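PDB 5LPH: centrosomal protein of 104 kDa from Homo sapiens, which is required for ciliogenesis and for structural integrity at the ciliary tip, and interacts with tubulin, its TOG domain being the part described here. Local coordinates for residues A[45-50]-A[71-76]; A[65-70]-A[106-111]; A[99-104]-A[139-144]. All coordinates share one frame; numbering follows the deposited sequence.

Contact 1: A[45-50]-A[71-76]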
# COMPACT_ATOMS: atom_id res chain seq x y z
N ASP A 45 -27.21 -1.49 4.71
CA ASP A 45 -27.91 -0.74 5.78
C ASP A 45 -27.48 0.72 5.85
O ASP A 45 -28.31 1.61 6.04
CB ASP A 45 -27.68 -1.40 7.14
CG ASP A 45 -28.48 -2.67 7.32
OD1 ASP A 45 -29.67 -2.70 6.93
OD2 ASP A 45 -27.93 -3.66 7.85
N VAL A 46 -26.19 0.98 5.66
CA VAL A 46 -25.62 2.32 5.82
C VAL A 46 -25.77 3.17 4.56
O VAL A 46 -26.15 4.34 4.64
CB VAL A 46 -24.12 2.22 6.21
CG1 VAL A 46 -23.47 3.59 6.29
CG2 VAL A 46 -23.97 1.48 7.54
N LEU A 47 -25.46 2.59 3.40
CA LEU A 47 -25.44 3.33 2.13
C LEU A 47 -26.69 3.14 1.27
O LEU A 47 -26.89 3.91 0.33
CB LEU A 47 -24.22 2.92 1.31
CG LEU A 47 -22.87 3.06 2.02
CD1 LEU A 47 -21.78 2.49 1.14
CD2 LEU A 47 -22.60 4.51 2.38
N GLY A 48 -27.48 2.11 1.55
CA GLY A 48 -28.68 1.79 0.77
C GLY A 48 -28.37 0.76 -0.29
O GLY A 48 -27.23 0.67 -0.77
N GLU A 49 -29.38 -0.02 -0.66
CA GLU A 49 -29.21 -1.10 -1.62
C GLU A 49 -28.87 -0.61 -3.03
O GLU A 49 -28.11 -1.26 -3.73
CB GLU A 49 -30.46 -1.97 -1.68
CG GLU A 49 -30.27 -3.26 -2.47
CD GLU A 49 -31.45 -4.20 -2.36
OE1 GLU A 49 -31.24 -5.43 -2.41
OE2 GLU A 49 -32.60 -3.71 -2.24
N THR A 50 -29.44 0.53 -3.44
CA THR A 50 -29.25 1.07 -4.79
C THR A 50 -27.77 1.33 -5.07
O THR A 50 -27.23 0.86 -6.07
CB THR A 50 -30.06 2.38 -4.99
OG1 THR A 50 -31.45 2.09 -4.86
CG2 THR A 50 -29.81 2.98 -6.39
N SER A 71 -18.71 9.88 -2.95
CA SER A 71 -17.81 11.02 -2.72
C SER A 71 -18.58 12.30 -2.38
O SER A 71 -18.26 12.98 -1.41
CB SER A 71 -16.90 11.22 -3.93
OG SER A 71 -15.93 12.22 -3.71
N LYS A 72 -19.59 12.63 -3.19
CA LYS A 72 -20.48 13.78 -2.93
C LYS A 72 -21.20 13.66 -1.59
O LYS A 72 -21.17 14.58 -0.79
CB LYS A 72 -21.54 13.93 -4.04
CG LYS A 72 -21.10 14.71 -5.26
CD LYS A 72 -22.17 14.67 -6.35
CE LYS A 72 -21.88 15.63 -7.49
NZ LYS A 72 -22.35 17.02 -7.18
N LYS A 73 -21.84 12.51 -1.37
CA LYS A 73 -22.59 12.21 -0.15
C LYS A 73 -21.77 12.38 1.13
O LYS A 73 -22.27 12.93 2.11
CB LYS A 73 -23.17 10.79 -0.22
CG LYS A 73 -23.82 10.28 1.06
CD LYS A 73 -24.78 9.13 0.77
CE LYS A 73 -25.07 8.30 2.00
NZ LYS A 73 -25.99 7.17 1.68
N LEU A 74 -20.53 11.89 1.13
CA LEU A 74 -19.67 11.99 2.31
C LEU A 74 -19.39 13.44 2.71
O LEU A 74 -19.46 13.77 3.89
CB LEU A 74 -18.34 11.24 2.11
CG LEU A 74 -18.37 9.71 2.13
CD1 LEU A 74 -17.05 9.09 1.73
CD2 LEU A 74 -18.74 9.22 3.51
N MSE A 75 -19.07 14.29 1.73
CA MSE A 75 -18.73 15.69 2.00
C MSE A 75 -19.91 16.61 2.22
O MSE A 75 -19.72 17.73 2.69
CB MSE A 75 -17.84 16.24 0.88
CG MSE A 75 -16.47 15.55 0.85
SE MSE A 75 -15.52 15.54 2.59
CE MSE A 75 -15.19 17.48 2.70
N GLU A 76 -21.12 16.17 1.90
CA GLU A 76 -22.33 16.94 2.20
C GLU A 76 -22.87 16.70 3.61
O GLU A 76 -23.78 17.41 4.04
CB GLU A 76 -23.43 16.66 1.17
CG GLU A 76 -23.15 17.24 -0.21
CD GLU A 76 -24.19 16.87 -1.25
OE1 GLU A 76 -25.27 16.35 -0.88
OE2 GLU A 76 -23.94 17.11 -2.45

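Contact 2: A[65-70]-A[106-111]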
# COMPACT_ATOMS: atom_id res chain seq x y z
N ASP A 65 -19.94 5.77 -11.23
CA ASP A 65 -20.95 6.70 -10.72
C ASP A 65 -21.26 6.50 -9.23
O ASP A 65 -21.45 7.48 -8.51
CB ASP A 65 -22.25 6.58 -11.53
CG ASP A 65 -23.27 7.63 -11.16
OD1 ASP A 65 -23.02 8.82 -11.44
OD2 ASP A 65 -24.32 7.26 -10.59
N ALA A 66 -21.32 5.25 -8.79
CA ALA A 66 -21.52 4.93 -7.38
C ALA A 66 -20.44 5.56 -6.50
O ALA A 66 -20.75 6.16 -5.48
CB ALA A 66 -21.54 3.42 -7.17
N LEU A 67 -19.18 5.42 -6.92
CA LEU A 67 -18.04 5.97 -6.17
C LEU A 67 -18.04 7.49 -6.16
O LEU A 67 -17.76 8.10 -5.12
CB LEU A 67 -16.71 5.42 -6.69
CG LEU A 67 -16.56 3.92 -6.45
CD1 LEU A 67 -15.47 3.32 -7.32
CD2 LEU A 67 -16.28 3.63 -4.99
N LEU A 68 -18.34 8.11 -7.29
CA LEU A 68 -18.45 9.58 -7.37
C LEU A 68 -19.67 10.11 -6.59
O LEU A 68 -19.59 11.17 -5.98
CB LEU A 68 -18.50 10.06 -8.83
CG LEU A 68 -17.30 9.73 -9.74
CD1 LEU A 68 -17.54 10.24 -11.15
CD2 LEU A 68 -15.99 10.27 -9.19
N ALA A 69 -20.78 9.37 -6.61
CA ALA A 69 -21.96 9.73 -5.81
C ALA A 69 -21.68 9.63 -4.31
O ALA A 69 -22.09 10.50 -3.53
CB ALA A 69 -23.14 8.83 -6.16
N LEU A 70 -20.97 8.58 -3.92
CA LEU A 70 -20.57 8.37 -2.53
C LEU A 70 -19.62 9.48 -2.06
O LEU A 70 -19.73 9.96 -0.93
CB LEU A 70 -19.90 6.99 -2.40
CG LEU A 70 -19.67 6.40 -1.01
CD1 LEU A 70 -20.93 6.42 -0.17
CD2 LEU A 70 -19.15 4.98 -1.17
N THR A 106 -9.99 0.99 -15.62
CA THR A 106 -9.10 2.00 -15.06
C THR A 106 -9.84 3.15 -14.39
O THR A 106 -9.46 3.56 -13.30
CB THR A 106 -8.13 2.51 -16.16
OG1 THR A 106 -7.16 1.49 -16.44
CG2 THR A 106 -7.38 3.77 -15.72
N SER A 107 -10.87 3.68 -15.05
CA SER A 107 -11.66 4.80 -14.51
C SER A 107 -12.29 4.53 -13.15
O SER A 107 -12.41 5.45 -12.34
CB SER A 107 -12.78 5.19 -15.47
OG SER A 107 -12.25 5.81 -16.61
N VAL A 108 -12.70 3.29 -12.92
CA VAL A 108 -13.29 2.88 -11.64
C VAL A 108 -12.18 2.81 -10.58
O VAL A 108 -12.38 3.29 -9.47
CB VAL A 108 -14.01 1.51 -11.75
CG1 VAL A 108 -14.58 1.10 -10.40
CG2 VAL A 108 -15.11 1.57 -12.80
N PHE A 109 -11.05 2.19 -10.94
CA PHE A 109 -9.85 2.13 -10.09
C PHE A 109 -9.41 3.53 -9.65
O PHE A 109 -9.18 3.76 -8.46
CB PHE A 109 -8.71 1.40 -10.83
CG PHE A 109 -7.34 1.56 -10.21
CD1 PHE A 109 -7.01 0.89 -9.04
CD2 PHE A 109 -6.37 2.35 -10.82
CE1 PHE A 109 -5.74 1.02 -8.48
CE2 PHE A 109 -5.11 2.48 -10.27
CZ PHE A 109 -4.79 1.82 -9.09
N GLN A 110 -9.35 4.46 -10.60
CA GLN A 110 -8.97 5.86 -10.33
C GLN A 110 -9.96 6.62 -9.44
O GLN A 110 -9.55 7.39 -8.57
CB GLN A 110 -8.74 6.62 -11.64
CG GLN A 110 -7.33 6.47 -12.19
CD GLN A 110 -7.20 6.70 -13.69
OE1 GLN A 110 -6.34 6.12 -14.36
NE2 GLN A 110 -8.07 7.55 -14.23
N ALA A 111 -11.25 6.40 -9.67
CA ALA A 111 -12.30 7.00 -8.83
C ALA A 111 -12.23 6.50 -7.39
O ALA A 111 -12.51 7.26 -6.47
CB ALA A 111 -13.68 6.73 -9.42

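Contact 3: A[99-104]-A[139-144]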
# COMPACT_ATOMS: atom_id res chain seq x y z
N ARG A 99 -12.93 -3.01 -2.69
CA ARG A 99 -13.27 -3.87 -3.83
C ARG A 99 -13.01 -3.15 -5.17
O ARG A 99 -12.46 -3.75 -6.10
CB ARG A 99 -14.67 -4.46 -3.66
CG ARG A 99 -15.86 -3.54 -3.79
CD ARG A 99 -17.16 -4.33 -3.82
NE ARG A 99 -17.51 -4.83 -5.16
CZ ARG A 99 -17.40 -6.09 -5.60
NH1 ARG A 99 -16.94 -7.08 -4.83
NH2 ARG A 99 -17.77 -6.37 -6.85
N ALA A 100 -13.29 -1.85 -5.22
CA ALA A 100 -13.03 -1.04 -6.41
C ALA A 100 -11.55 -0.83 -6.76
O ALA A 100 -11.22 -0.56 -7.91
CB ALA A 100 -13.73 0.31 -6.30
N ILE A 101 -10.66 -0.97 -5.77
CA ILE A 101 -9.21 -0.99 -6.04
C ILE A 101 -8.81 -2.19 -6.92
O ILE A 101 -7.84 -2.10 -7.66
CB ILE A 101 -8.38 -0.93 -4.73
CG1 ILE A 101 -8.49 0.47 -4.12
CG2 ILE A 101 -6.91 -1.24 -4.97
CD1 ILE A 101 -8.08 0.56 -2.66
N LYS A 102 -9.57 -3.28 -6.85
CA LYS A 102 -9.36 -4.44 -7.74
C LYS A 102 -10.13 -4.36 -9.08
O LYS A 102 -10.22 -5.37 -9.78
CB LYS A 102 -9.72 -5.74 -7.01
CG LYS A 102 -8.70 -6.20 -5.98
CD LYS A 102 -9.22 -7.34 -5.11
CE LYS A 102 -10.12 -6.82 -3.99
NZ LYS A 102 -10.52 -7.88 -3.01
N ASP A 103 -10.66 -3.20 -9.47
CA ASP A 103 -11.54 -3.14 -10.64
C ASP A 103 -10.79 -3.39 -11.95
O ASP A 103 -9.62 -3.02 -12.09
CB ASP A 103 -12.29 -1.80 -10.74
CG ASP A 103 -13.59 -1.93 -11.52
OD1 ASP A 103 -14.61 -2.31 -10.90
OD2 ASP A 103 -13.61 -1.67 -12.75
N ILE A 104 -11.47 -4.03 -12.90
CA ILE A 104 -10.91 -4.35 -14.22
C ILE A 104 -10.93 -3.17 -15.21
O ILE A 104 -10.42 -3.30 -16.32
CB ILE A 104 -11.60 -5.59 -14.85
CG1 ILE A 104 -13.10 -5.36 -15.11
CG2 ILE A 104 -11.41 -6.81 -13.94
CD1 ILE A 104 -13.79 -6.50 -15.84
N GLU A 139 -5.25 0.33 6.69
CA GLU A 139 -5.09 -1.14 6.84
C GLU A 139 -5.96 -1.95 5.88
O GLU A 139 -5.55 -3.02 5.44
CB GLU A 139 -5.37 -1.58 8.29
CG GLU A 139 -4.34 -1.08 9.30
CD GLU A 139 -4.79 -1.20 10.75
OE1 GLU A 139 -5.99 -0.99 11.03
OE2 GLU A 139 -3.94 -1.48 11.63
N ARG A 140 -7.16 -1.46 5.58
CA ARG A 140 -8.07 -2.15 4.66
C ARG A 140 -7.77 -1.95 3.18
O ARG A 140 -8.21 -2.77 2.38
CB ARG A 140 -9.52 -1.73 4.94
CG ARG A 140 -10.05 -2.06 6.33
CD ARG A 140 -10.01 -3.55 6.63
NE ARG A 140 -10.90 -4.33 5.76
CZ ARG A 140 -10.84 -5.65 5.58
NH1 ARG A 140 -9.91 -6.39 6.19
NH2 ARG A 140 -11.71 -6.24 4.78
N THR A 141 -7.03 -0.90 2.82
CA THR A 141 -6.78 -0.55 1.42
C THR A 141 -5.35 -0.76 0.93
O THR A 141 -5.17 -1.18 -0.21
CB THR A 141 -7.17 0.91 1.12
OG1 THR A 141 -6.40 1.80 1.92
CG2 THR A 141 -8.65 1.13 1.38
N ILE A 142 -4.35 -0.48 1.77
CA ILE A 142 -2.95 -0.54 1.30
C ILE A 142 -2.51 -1.93 0.81
O ILE A 142 -1.87 -2.02 -0.23
CB ILE A 142 -1.91 0.09 2.31
CG1 ILE A 142 -0.49 0.11 1.74
CG2 ILE A 142 -1.74 -0.70 3.60
CD1 ILE A 142 -0.32 0.88 0.46
N PRO A 143 -2.88 -3.01 1.53
CA PRO A 143 -2.49 -4.34 1.04
C PRO A 143 -3.09 -4.70 -0.33
O PRO A 143 -2.43 -5.34 -1.15
CB PRO A 143 -3.01 -5.30 2.12
CG PRO A 143 -3.25 -4.44 3.32
CD PRO A 143 -3.70 -3.14 2.75
N VAL A 144 -4.32 -4.27 -0.57
CA VAL A 144 -5.00 -4.52 -1.84
C VAL A 144 -4.37 -3.65 -2.93
O VAL A 144 -4.22 -4.08 -4.08
CB VAL A 144 -6.51 -4.24 -1.73
CG1 VAL A 144 -7.20 -4.54 -3.05
CG2 VAL A 144 -7.13 -5.08 -0.62

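Contact 1: A[45-50]-A[71-76]
K73 of helix 60-76 reaches across to L47, the last residue of helix 41-47, and carries nearly all of this thin contact, which buries 88 Å² in total. The backbones stand well apart, with 9.6 Å between L47 CA and K73 CA, and the long side chain of K73 spans the gap. It does so nearly fully stretched: CG lies anti to the backbone N (chi1 172°), and the three torsions beyond it are also close to trans. Its ammonium group ends near the carbonyls that close helix 41-47, with NZ 3.6 Å from L47 O and 4.1 Å from V46 O. The L47 oxygen sits almost straight beyond the end of the chain, the CE-NZ-O angle being about 156°, which is more consistent with a charge-dipole attraction than with a directed N-H bond. A positive charge beside a helix C-terminus is likely to be favourable all the same. Here the all-alpha TOG domain changes direction at G48, which leaves helical geometry with a positive phi (95°) and serves as N-cap of helix 49-56; a side chain at these backbone angles would press on L47 O, so glycine is called for. Inward from the lysine the character changes. The buried L47 turns its branched end to the interior, where CD2 lies 4.4 Å from K73 NZ but only 3.6 Å from L70 CD1 and is backed by A92 and L96 of helix 83-100. L74, one residue past the lysine, likewise points into the core, against T89 of helix 83-100 and L115 and I119 of helix 106-126. The outer side is looser: K73 and V46 are both partly exposed, and V46 meets the lysine through its carbonyl rather than its side chain.

Contact 2: A[65-70]-A[106-111]
Two roughly parallel helices of the TOG domain, 60-76 and 106-126, pack here through L67 and L68 on one and V108 and A111 on the other. Their local axes come within 9.5 Å and differ by 19° in direction. On its helix, L67 gives more of the surface than L68. L67 CB faces A111 CB at 4.3 Å, while its CG stays beside its own backbone N (chi1 -66°) and carries CD1 toward V108, whose CG1 is 3.9 Å away. The two side chains cross at about a right angle, and L67 CD1 also lies 3.8 Å from V108 O. Such same-direction neighbours, with helix 83-100 between them in sequence, belong to the alpha-solenoid stacking of HEAT-type domains; that intervening helix meets L67 through A100. The small side chain of A111 lets the backbones approach to 6.4 Å between L67 CA and A111 CA. From the outer side L68, partly exposed, leans in with its CD2 and touches A111 CB at 4.2 Å. V108 continues the interface toward W60 and R63, whereas F109 turns away to the next neighbour, helix 154-169, where it packs on L156 and T159.

Contact 3: A[99-104]-A[139-144]
I101 and K102, in the type I turn A100-D103 at the C-terminal end of helix 83-100, pack against T141 and V144 of helix 131-147. I101 can be followed outward. Its CB is 4.2 Å from V144 CG1, and the short branch CG2 comes closer to that methyl, at 3.8 Å, while also lying near V144 O. The other branch leaves beside the backbone N (chi1 -72°) and extends through CG1, so that CD1 reaches T141, 3.9 Å from its CB and 4.1 Å from its CG2. T141 meets it with carbon alone; its OG1 is hydrogen-bonded to C137 O, one turn back. Replacing I101 by an alanine removes both branches and would probably open a gap between the turn and T141, leaving V144 with less apolar cover. On the exposed side, K102 crosses V144 at about a right angle, with CG 3.7 Å and CE 3.8 Å from V144 CG1. R148 also holds the turn, its NH1 hydrogen-bonded to I101 O. The fit to the start of HEAT 1 thus rests on aliphatic carbons, T141 OG1 and I101 O finding partners in C137 and R148, and depends on shape complementarity rather than directed bonds.

In the fold
All three contacts lie in the N-terminal part of the helical TOG domain. Contacts 1 and 2 share helix 60-76, through which they touch, and have centres 13 Å apart. The centres of contacts 2 and 3 are also 13 Å apart, and the two adjoin through V108 with D103 and F109 with I101. Contacts 1 and 3, with centres 19 Å apart, do not touch, their nearest atoms being about 10 Å apart. Along the chain, contact 2 interleaves with each of the others, while contact 1 closes before contact 3 opens. Helices 41-47, 60-76, 83-100, 106-126 and 131-147 are thereby linked side by side, from the early helices to the start of HEAT 1.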